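Side-chain contacts in G/U mismatch-specific DNA glycosylase (Deinococcus radiodurans, PDB 2C2Q), which is a mismatch-specific DNA glycosylase of the uracil-DNA glycosylase superfamily: residues A[122-125]-A[126-130]; A[146-149]-A[150-154]; A[66-69]-A[70-73]. The protein carries 1 engineered substitution. All coordinates share one frame; numbering follows the deposited sequence.

Interaction 1: A[122-125]-A[126-130]; sequences SKRG and ASETL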
ATOM      1  N   SER A 122      -1.736   5.363  -4.093  1.00 13.70           N
ATOM      2  CA  SER A 122      -2.405   6.432  -4.855  1.00 16.37           C
ATOM      3  C   SER A 122      -2.520   7.681  -3.994  1.00 17.09           C
ATOM      4  O   SER A 122      -2.530   7.630  -2.766  1.00 18.37           O
ATOM      5  CB  SER A 122      -3.805   5.987  -5.313  1.00 17.39           C
ATOM      6  OG  SER A 122      -4.614   5.752  -4.158  1.00 16.77           O
ATOM      7  N   LYS A 123      -2.595   8.840  -4.637  1.00 18.43           N
ATOM      8  CA  LYS A 123      -2.964  10.039  -3.883  1.00 18.61           C
ATOM      9  C   LYS A 123      -4.243   9.948  -3.050  1.00 18.67           C
ATOM     10  O   LYS A 123      -4.256  10.397  -1.915  1.00 19.07           O
ATOM     11  CB  LYS A 123      -3.050  11.217  -4.854  1.00 19.19           C
ATOM     12  CG  LYS A 123      -1.716  11.508  -5.460  1.00 19.92           C
ATOM     13  CD  LYS A 123      -1.676  13.022  -5.752  1.00 23.28           C
ATOM     14  CE  LYS A 123      -0.400  13.367  -6.475  1.00 23.75           C
ATOM     15  NZ  LYS A 123      -0.408  14.848  -6.742  1.00 28.92           N
ATOM     16  N   ARG A 124      -5.310   9.347  -3.592  1.00 18.11           N
ATOM     17  CA  ARG A 124      -6.556   9.269  -2.879  1.00 17.76           C
ATOM     18  C   ARG A 124      -6.481   8.571  -1.516  1.00 17.33           C
ATOM     19  O   ARG A 124      -7.052   9.050  -0.536  1.00 18.60           O
ATOM     20  CB  ARG A 124      -7.589   8.539  -3.759  1.00 16.57           C
ATOM     21  CG  ARG A 124      -8.994   8.483  -3.112  1.00 20.18           C
ATOM     22  CD  ARG A 124      -9.571   9.875  -2.807  1.00 16.86           C
ATOM     23  NE  ARG A 124     -10.880   9.822  -2.094  1.00 21.52           N
ATOM     24  CZ  ARG A 124     -12.095   9.814  -2.681  1.00 22.94           C
ATOM     25  NH1 ARG A 124     -12.202   9.779  -4.005  1.00 25.26           N
ATOM     26  NH2 ARG A 124     -13.201   9.783  -1.938  1.00 24.62           N
ATOM     27  N   GLY A 125      -5.814   7.432  -1.460  1.00 17.25           N
ATOM     28  CA  GLY A 125      -5.604   6.756  -0.193  1.00 17.87           C
ATOM     29  C   GLY A 125      -4.840   7.653   0.780  1.00 17.85           C
ATOM     30  O   GLY A 125      -5.234   7.764   1.939  1.00 17.80           O
ATOM     31  N   ALA A 126      -3.772   8.301   0.304  1.00 17.45           N
ATOM     32  CA  ALA A 126      -2.952   9.179   1.149  1.00 18.64           C
ATOM     33  C   ALA A 126      -3.825  10.360   1.639  1.00 20.37           C
ATOM     34  O   ALA A 126      -3.834  10.705   2.816  1.00 22.03           O
ATOM     35  CB  ALA A 126      -1.717   9.679   0.384  1.00 18.31           C
ATOM     36  N   SER A 127      -4.644  10.891   0.736  1.00 21.78           N
ATOM     37  CA  SER A 127      -5.514  12.047   1.029  1.00 24.04           C
ATOM     38  C   SER A 127      -6.594  11.697   2.051  1.00 23.89           C
ATOM     39  O   SER A 127      -6.810  12.461   2.978  1.00 25.13           O
ATOM     40  CB  SER A 127      -6.098  12.651  -0.276  1.00 24.06           C
ATOM     41  OG  SER A 127      -7.206  13.500   0.011  1.00 26.47           O
ATOM     42  N   GLU A 128      -7.201  10.515   1.948  1.00 25.10           N
ATOM     43  CA  GLU A 128      -8.188  10.055   2.956  1.00 24.85           C
ATOM     44  C   GLU A 128      -7.534   9.914   4.340  1.00 26.37           C
ATOM     45  O   GLU A 128      -8.192  10.164   5.341  1.00 28.46           O
ATOM     46  CB  GLU A 128      -8.844   8.739   2.555  1.00 24.40           C
ATOM     47  CG  GLU A 128      -9.797   8.834   1.359  1.00 25.13           C
ATOM     48  CD  GLU A 128     -11.062   9.694   1.588  1.00 26.13           C
ATOM     49  OE1 GLU A 128     -11.428   9.933   2.752  1.00 24.28           O
ATOM     50  OE2 GLU A 128     -11.717  10.112   0.576  1.00 24.77           O
ATOM     51  N   THR A 129      -6.260   9.532   4.379  1.00 25.44           N
ATOM     52  CA  THR A 129      -5.510   9.303   5.634  1.00 26.38           C
ATOM     53  C   THR A 129      -4.905  10.568   6.237  1.00 28.29           C
ATOM     54  O   THR A 129      -5.033  10.794   7.446  1.00 29.64           O
ATOM     55  CB  THR A 129      -4.416   8.230   5.393  1.00 25.46           C
ATOM     56  OG1 THR A 129      -5.053   7.035   4.921  1.00 21.14           O
ATOM     57  CG2 THR A 129      -3.663   7.817   6.730  1.00 23.16           C
ATOM     58  N   LEU A 130      -4.276  11.383   5.401  1.00 29.23           N
ATOM     59  CA  LEU A 130      -3.477  12.519   5.858  1.00 31.52           C
ATOM     60  C   LEU A 130      -4.313  13.788   6.000  1.00 33.78           C
ATOM     61  O   LEU A 130      -3.849  14.762   6.607  1.00 34.50           O
ATOM     62  CB  LEU A 130      -2.260  12.758   4.938  1.00 31.19           C
ATOM     63  CG  LEU A 130      -1.243  11.618   4.783  1.00 29.93           C
ATOM     64  CD1 LEU A 130      -0.218  11.897   3.669  1.00 31.74           C
ATOM     65  CD2 LEU A 130      -0.534  11.311   6.103  1.00 31.27           C
TER

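Interaction 2: A[146-149]-A[150-154]; sequences LDWP and AETEL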
ATOM      1  N   LEU A 146       1.998  13.653  11.473  1.00 49.85           N
ATOM      2  CA  LEU A 146       1.219  13.775  12.751  1.00 50.09           C
ATOM      3  C   LEU A 146      -0.042  12.878  12.959  1.00 50.24           C
ATOM      4  O   LEU A 146      -1.037  12.974  12.238  1.00 50.48           O
ATOM      5  CB  LEU A 146       0.787  15.229  13.019  1.00 50.79           C
ATOM      6  CG  LEU A 146       1.742  16.417  13.261  1.00 53.87           C
ATOM      7  CD1 LEU A 146       0.918  17.719  13.408  1.00 54.52           C
ATOM      8  CD2 LEU A 146       2.732  16.215  14.465  1.00 55.41           C
ATOM      9  N   ASP A 147       0.045  11.965  13.920  1.00 49.66           N
ATOM     10  CA  ASP A 147       1.360  11.485  14.292  1.00 48.73           C
ATOM     11  C   ASP A 147       1.567   9.987  14.073  1.00 46.95           C
ATOM     12  O   ASP A 147       0.620   9.251  13.821  1.00 46.43           O
ATOM     13  CB  ASP A 147       1.834  11.954  15.659  1.00 49.61           C
ATOM     14  CG  ASP A 147       3.315  12.196  15.650  1.00 51.51           C
ATOM     15  OD1 ASP A 147       4.012  11.822  16.627  1.00 56.35           O
ATOM     16  OD2 ASP A 147       3.869  12.721  14.657  1.00 51.54           O
ATOM     17  N   TRP A 148       2.823   9.556  14.188  1.00 44.05           N
ATOM     18  CA  TRP A 148       3.299   8.485  13.359  1.00 41.70           C
ATOM     19  C   TRP A 148       4.642   8.059  13.946  1.00 38.90           C
ATOM     20  O   TRP A 148       5.452   8.920  14.376  1.00 38.64           O
ATOM     21  CB  TRP A 148       3.476   9.108  11.950  1.00 43.75           C
ATOM     22  CG  TRP A 148       3.364   8.223  10.775  1.00 44.76           C
ATOM     23  CD1 TRP A 148       4.404   7.682  10.077  1.00 47.37           C
ATOM     24  CD2 TRP A 148       2.164   7.788  10.108  1.00 45.94           C
ATOM     25  NE1 TRP A 148       3.931   6.918   9.038  1.00 48.39           N
ATOM     26  CE2 TRP A 148       2.560   6.968   9.027  1.00 48.09           C
ATOM     27  CE3 TRP A 148       0.797   7.996  10.316  1.00 48.40           C
ATOM     28  CZ2 TRP A 148       1.630   6.348   8.156  1.00 46.96           C
ATOM     29  CZ3 TRP A 148      -0.131   7.372   9.452  1.00 47.64           C
ATOM     30  CH2 TRP A 148       0.292   6.554   8.403  1.00 46.36           C
ATOM     31  N   PRO A 149       4.912   6.755  13.976  1.00 35.48           N
ATOM     32  CA  PRO A 149       6.206   6.294  14.474  1.00 33.85           C
ATOM     33  C   PRO A 149       7.276   6.980  13.603  1.00 32.56           C
ATOM     34  O   PRO A 149       7.182   6.947  12.349  1.00 31.07           O
ATOM     35  CB  PRO A 149       6.159   4.769  14.250  1.00 34.07           C
ATOM     36  CG  PRO A 149       4.629   4.439  14.167  1.00 33.96           C
ATOM     37  CD  PRO A 149       4.064   5.647  13.482  1.00 35.46           C
ATOM     38  N   ALA A 150       8.264   7.597  14.254  1.00 30.03           N
ATOM     39  CA  ALA A 150       9.243   8.427  13.569  1.00 29.49           C
ATOM     40  C   ALA A 150      10.083   7.571  12.647  1.00 29.16           C
ATOM     41  O   ALA A 150      10.707   8.073  11.687  1.00 29.10           O
ATOM     42  CB  ALA A 150      10.179   9.071  14.589  1.00 29.91           C
ATOM     43  N   GLU A 151      10.134   6.273  12.953  1.00 27.90           N
ATOM     44  CA  GLU A 151      11.014   5.407  12.156  1.00 28.81           C
ATOM     45  C   GLU A 151      10.174   4.820  11.038  1.00 27.28           C
ATOM     46  O   GLU A 151      10.692   4.007  10.229  1.00 29.03           O
ATOM     47  CB  GLU A 151      11.712   4.351  13.018  1.00 29.51           C
ATOM     48  CG  GLU A 151      12.917   4.964  13.768  1.00 29.95           C
ATOM     49  CD  GLU A 151      13.411   4.129  14.940  1.00 30.96           C
ATOM     50  OE1 GLU A 151      12.558   3.525  15.647  1.00 22.32           O
ATOM     51  OE2 GLU A 151      14.677   4.107  15.150  1.00 29.88           O
ATOM     52  N   THR A 152       8.930   5.297  10.975  1.00 25.80           N
ATOM     53  CA  THR A 152       7.952   4.934   9.872  1.00 24.42           C
ATOM     54  C   THR A 152       7.801   6.116   8.896  1.00 22.30           C
ATOM     55  O   THR A 152       7.090   7.043   9.157  1.00 22.63           O
ATOM     56  CB  THR A 152       6.522   4.581  10.412  1.00 24.74           C
ATOM     57  OG1 THR A 152       6.578   3.411  11.248  1.00 26.44           O
ATOM     58  CG2 THR A 152       5.570   4.162   9.211  1.00 24.56           C
ATOM     59  N   GLU A 153       8.515   6.038   7.801  1.00 22.25           N
ATOM     60  CA  GLU A 153       8.459   7.048   6.734  1.00 21.72           C
ATOM     61  C   GLU A 153       7.176   6.852   5.933  1.00 21.20           C
ATOM     62  O   GLU A 153       6.644   5.743   5.850  1.00 19.26           O
ATOM     63  CB  GLU A 153       9.561   6.764   5.737  1.00 22.85           C
ATOM     64  CG  GLU A 153      11.001   6.959   6.110  1.00 27.42           C
ATOM     65  CD  GLU A 153      11.890   6.447   4.963  1.00 25.52           C
ATOM     66  OE1 GLU A 153      12.745   5.624   5.241  1.00 28.62           O
ATOM     67  OE2 GLU A 153      11.749   6.862   3.740  1.00 30.76           O
ATOM     68  N   LEU A 154       6.720   7.920   5.273  1.00 20.23           N
ATOM     69  CA  LEU A 154       5.406   7.875   4.586  1.00 21.45           C
ATOM     70  C   LEU A 154       5.645   8.329   3.150  1.00 21.98           C
ATOM     71  O   LEU A 154       6.359   9.315   2.894  1.00 22.25           O
ATOM     72  CB  LEU A 154       4.462   8.798   5.309  1.00 22.17           C
ATOM     73  CG  LEU A 154       2.930   8.783   5.264  1.00 28.03           C
ATOM     74  CD1 LEU A 154       2.519   9.631   6.428  1.00 32.13           C
ATOM     75  CD2 LEU A 154       2.359   9.328   3.944  1.00 34.07           C
TER

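Interaction 3: A[66-69]-A[70-73]; sequences QLVP and QEYA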
ATOM      1  N   GLN A  66       7.938 -11.354 -11.034  1.00 26.65           N
ATOM      2  CA  GLN A  66       6.626 -10.716 -11.010  1.00 25.79           C
ATOM      3  C   GLN A  66       5.658 -11.717 -10.341  1.00 24.08           C
ATOM      4  O   GLN A  66       5.456 -12.858 -10.846  1.00 23.51           O
ATOM      5  CB  GLN A  66       6.140 -10.304 -12.413  1.00 25.60           C
ATOM      6  CG  GLN A  66       4.686  -9.811 -12.422  1.00 27.10           C
ATOM      7  CD  GLN A  66       4.217  -9.252 -13.771  1.00 27.60           C
ATOM      8  OE1 GLN A  66       5.023  -8.761 -14.571  1.00 29.78           O
ATOM      9  NE2 GLN A  66       2.919  -9.294 -14.007  1.00 29.60           N
ATOM     10  N   LEU A  67       5.100 -11.330  -9.202  1.00 21.86           N
ATOM     11  CA  LEU A  67       4.161 -12.247  -8.533  1.00 22.36           C
ATOM     12  C   LEU A  67       2.865 -12.221  -9.302  1.00 21.92           C
ATOM     13  O   LEU A  67       2.561 -11.202  -9.966  1.00 22.50           O
ATOM     14  CB  LEU A  67       3.858 -11.843  -7.089  1.00 22.79           C
ATOM     15  CG  LEU A  67       4.876 -11.531  -5.980  1.00 25.68           C
ATOM     16  CD1 LEU A  67       4.447 -11.978  -4.594  1.00 27.45           C
ATOM     17  CD2 LEU A  67       6.357 -11.748  -6.235  1.00 29.57           C
ATOM     18  N   VAL A  68       2.049 -13.283  -9.172  1.00 20.28           N
ATOM     19  CA  VAL A  68       0.702 -13.234  -9.674  1.00 20.42           C
ATOM     20  C   VAL A  68      -0.121 -12.747  -8.463  1.00 18.96           C
ATOM     21  O   VAL A  68       0.393 -12.824  -7.316  1.00 17.53           O
ATOM     22  CB  VAL A  68       0.246 -14.584 -10.196  1.00 20.77           C
ATOM     23  CG1 VAL A  68       1.134 -14.984 -11.435  1.00 24.53           C
ATOM     24  CG2 VAL A  68       0.341 -15.620  -9.108  1.00 22.54           C
ATOM     25  N   PRO A  69      -1.278 -12.145  -8.707  1.00 20.03           N
ATOM     26  CA  PRO A  69      -2.077 -11.600  -7.594  1.00 18.26           C
ATOM     27  C   PRO A  69      -2.280 -12.584  -6.419  1.00 18.07           C
ATOM     28  O   PRO A  69      -2.222 -12.152  -5.236  1.00 16.51           O
ATOM     29  CB  PRO A  69      -3.378 -11.151  -8.281  1.00 18.59           C
ATOM     30  CG  PRO A  69      -2.859 -10.671  -9.705  1.00 20.04           C
ATOM     31  CD  PRO A  69      -1.900 -11.818 -10.023  1.00 19.28           C
ATOM     32  N   GLN A  70      -2.430 -13.872  -6.724  1.00 16.15           N
ATOM     33  CA  GLN A  70      -2.724 -14.855  -5.657  1.00 19.14           C
ATOM     34  C   GLN A  70      -1.524 -15.134  -4.737  1.00 18.27           C
ATOM     35  O   GLN A  70      -1.667 -15.772  -3.692  1.00 18.75           O
ATOM     36  CB  GLN A  70      -3.316 -16.143  -6.251  1.00 18.70           C
ATOM     37  CG  GLN A  70      -4.881 -15.984  -6.665  1.00 23.15           C
ATOM     38  CD  GLN A  70      -5.447 -17.207  -7.434  1.00 27.03           C
ATOM     39  OE1 GLN A  70      -6.029 -18.146  -6.810  1.00 37.87           O
ATOM     40  NE2 GLN A  70      -5.292 -17.217  -8.776  1.00 33.04           N
ATOM     41  N   GLU A  71      -0.346 -14.667  -5.157  1.00 16.45           N
ATOM     42  CA  GLU A  71       0.878 -14.787  -4.365  1.00 17.81           C
ATOM     43  C   GLU A  71       1.085 -13.636  -3.383  1.00 15.11           C
ATOM     44  O   GLU A  71       2.115 -13.569  -2.716  1.00 15.31           O
ATOM     45  CB  GLU A  71       2.061 -14.962  -5.328  1.00 18.25           C
ATOM     46  CG  GLU A  71       2.152 -16.399  -5.892  1.00 17.79           C
ATOM     47  CD  GLU A  71       3.202 -16.544  -6.994  1.00 21.32           C
ATOM     48  OE1 GLU A  71       3.542 -15.534  -7.617  1.00 22.20           O
ATOM     49  OE2 GLU A  71       3.688 -17.693  -7.220  1.00 23.57           O
ATOM     50  N   TYR A  72       0.079 -12.754  -3.263  1.00 14.41           N
ATOM     51  CA  TYR A  72       0.278 -11.524  -2.522  1.00 14.27           C
ATOM     52  C   TYR A  72       0.779 -11.718  -1.076  1.00 12.20           C
ATOM     53  O   TYR A  72       1.549 -10.897  -0.528  1.00 13.82           O
ATOM     54  CB  TYR A  72      -1.001 -10.709  -2.536  1.00 13.23           C
ATOM     55  CG  TYR A  72      -2.087 -11.318  -1.666  1.00 13.72           C
ATOM     56  CD1 TYR A  72      -2.262 -10.837  -0.362  1.00 13.39           C
ATOM     57  CD2 TYR A  72      -2.922 -12.354  -2.158  1.00 15.92           C
ATOM     58  CE1 TYR A  72      -3.252 -11.384   0.516  1.00 14.14           C
ATOM     59  CE2 TYR A  72      -3.936 -12.928  -1.313  1.00 17.09           C
ATOM     60  CZ  TYR A  72      -4.085 -12.417   0.003  1.00 16.25           C
ATOM     61  OH  TYR A  72      -5.057 -12.940   0.859  1.00 15.26           O
ATOM     62  N   ALA A  73       0.303 -12.787  -0.425  1.00 12.40           N
ATOM     63  CA  ALA A  73       0.668 -13.040   0.956  1.00 14.08           C
ATOM     64  C   ALA A  73       2.114 -13.450   1.202  1.00 12.33           C
ATOM     65  O   ALA A  73       2.547 -13.499   2.355  1.00 14.98           O
ATOM     66  CB  ALA A  73      -0.326 -14.050   1.674  1.00 14.12           C
TER

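Interaction 1: A[122-125]-A[126-130]
S122 stands at the N-cap of helix 123-130, and its carbonyl receives a weak bond from A126 N. K123 O takes a shorter one, 2.7 Å from S127 N. The K123 ammonium has its partners outside the helix: NZ bonds to L137 O, and the group makes a cation-pi contact with Y139.

R124 carries the side-chain contact, an i to i+4 salt bridge along one helix face. Its CG is anti to the backbone N (chi1 -176°), and a bend at chi2 runs the chain alongside E128, one turn on. R124 NE is 2.8 Å and R124 NH2 2.9 Å from E128 OE2. The guanidinium thus grips the carboxylate side-on, with both nitrogens on one oxygen. That oxygen lies almost in the guanidinium plane, but the two groups are twisted 35° apart. NE meets the anti lone pair of OE2.

G125 O is held twice by T129, whose hydroxyl bonds to the carbonyl one turn back. T129 N lies 3.2 Å and T129 OG1 3.1 Å from G125 O, reaching it from opposite faces of the carbonyl plane.

The salt bridge borders W101. On other sides, A126 packs on strands 117-120 and 153-156, and T129 meets helix 103-113.

Interaction 2: A[146-149]-A[150-154]
The indole of W148 has the CD1 methyl of L154 over one face and the backbone of T152 at its edge. The methyl makes a CH-pi contact. L154 CD1 sits 4.0 Å from the centroid of the W148 six-membered ring, 21° off the normal and displaced toward the rim. With chi1 at -160°, the L154 branch points opposite its own N and crosses the indole at about a right angle.

At the edge, T152 O comes 2.9 Å from W148 CD1. It also lies 3.2 Å from W148 NE1, but the angle there is too poor for a hydrogen bond. Q144 NE2 is a hydrogen-bond donor to T152 O instead. T152 CG2 packs 3.2 Å from W148 NE1.

P149 begins a type I beta turn that ends at T152 and leads into strand 153-156. T152 N lies 2.8 Å from P149 O, bonded at an N-H...O angle of 145°, with the donor above the carbonyl plane. The P149 ring runs beside the T152 side chain, with P149 CB 3.3 Å from T152 OG1. Both residues pack on V110 of helix 103-113.

Within this contact the indole is met by a methyl over one face and a carbonyl at its edge, and makes no hydrogen bond to either. All three polar atoms of T152 have partners: its N in the turn, its O at Q144 and its hydroxyl at P115 O.

Interaction 3: A[66-69]-A[70-73]
E71 folds back on V68 in a local turn contact at the protein surface, within the loop between helix 53-59 and strand 80-84. Two bonds join this pair in both directions. E71 OE1 accepts from V68 N over 3.1 Å, with an N-H...O angle of 164°. The donor comes from the anti side and lies 34° out of the carboxylate plane. In return, E71 N reaches V68 O at 2.9 Å, from above the carbonyl plane.

The E71 chain is extended beyond CG, which lets the carboxylate lie against the preceding backbone. It crosses two apolar side chains on the way. V68 CG2 is 3.5 Å and L67 CB 3.7 Å from E71 OE1. R65 makes a long, weak ion pair with the same carboxylate.

One residue further on, Y72 N bonds to P69 O at 3.1 Å. P69 O also lies in the plane of the Y72 ring, 3.2 Å from Y72 CD2. The tyrosine and L67 also pack on W54 of helix 53-59.

Successive bonds three residues apart, with a proline in the first turn, are typical of a short 3-10 segment. Here the glutamate also ties back the residue ahead of that proline.

From the N terminus, interaction 3 comes first, as a turn in the loop that leads from helix 53-59 to edge strand 80-84. Interaction 1 follows as helix 123-130 with its N-cap, shortly after strand 117-120. Interaction 2 closes the tight turn into strand 153-156. The three lie in series; none nests in or crosses another. Interactions 1 and 2 touch: L130 CD2 packs 3.5 Å from L154 CD1, joining the helix to the sheet. Interaction 3 lies on the opposite side of the chain's centre, its nearest atoms about 16 Å from interaction 1 and about 18 Å from interaction 2.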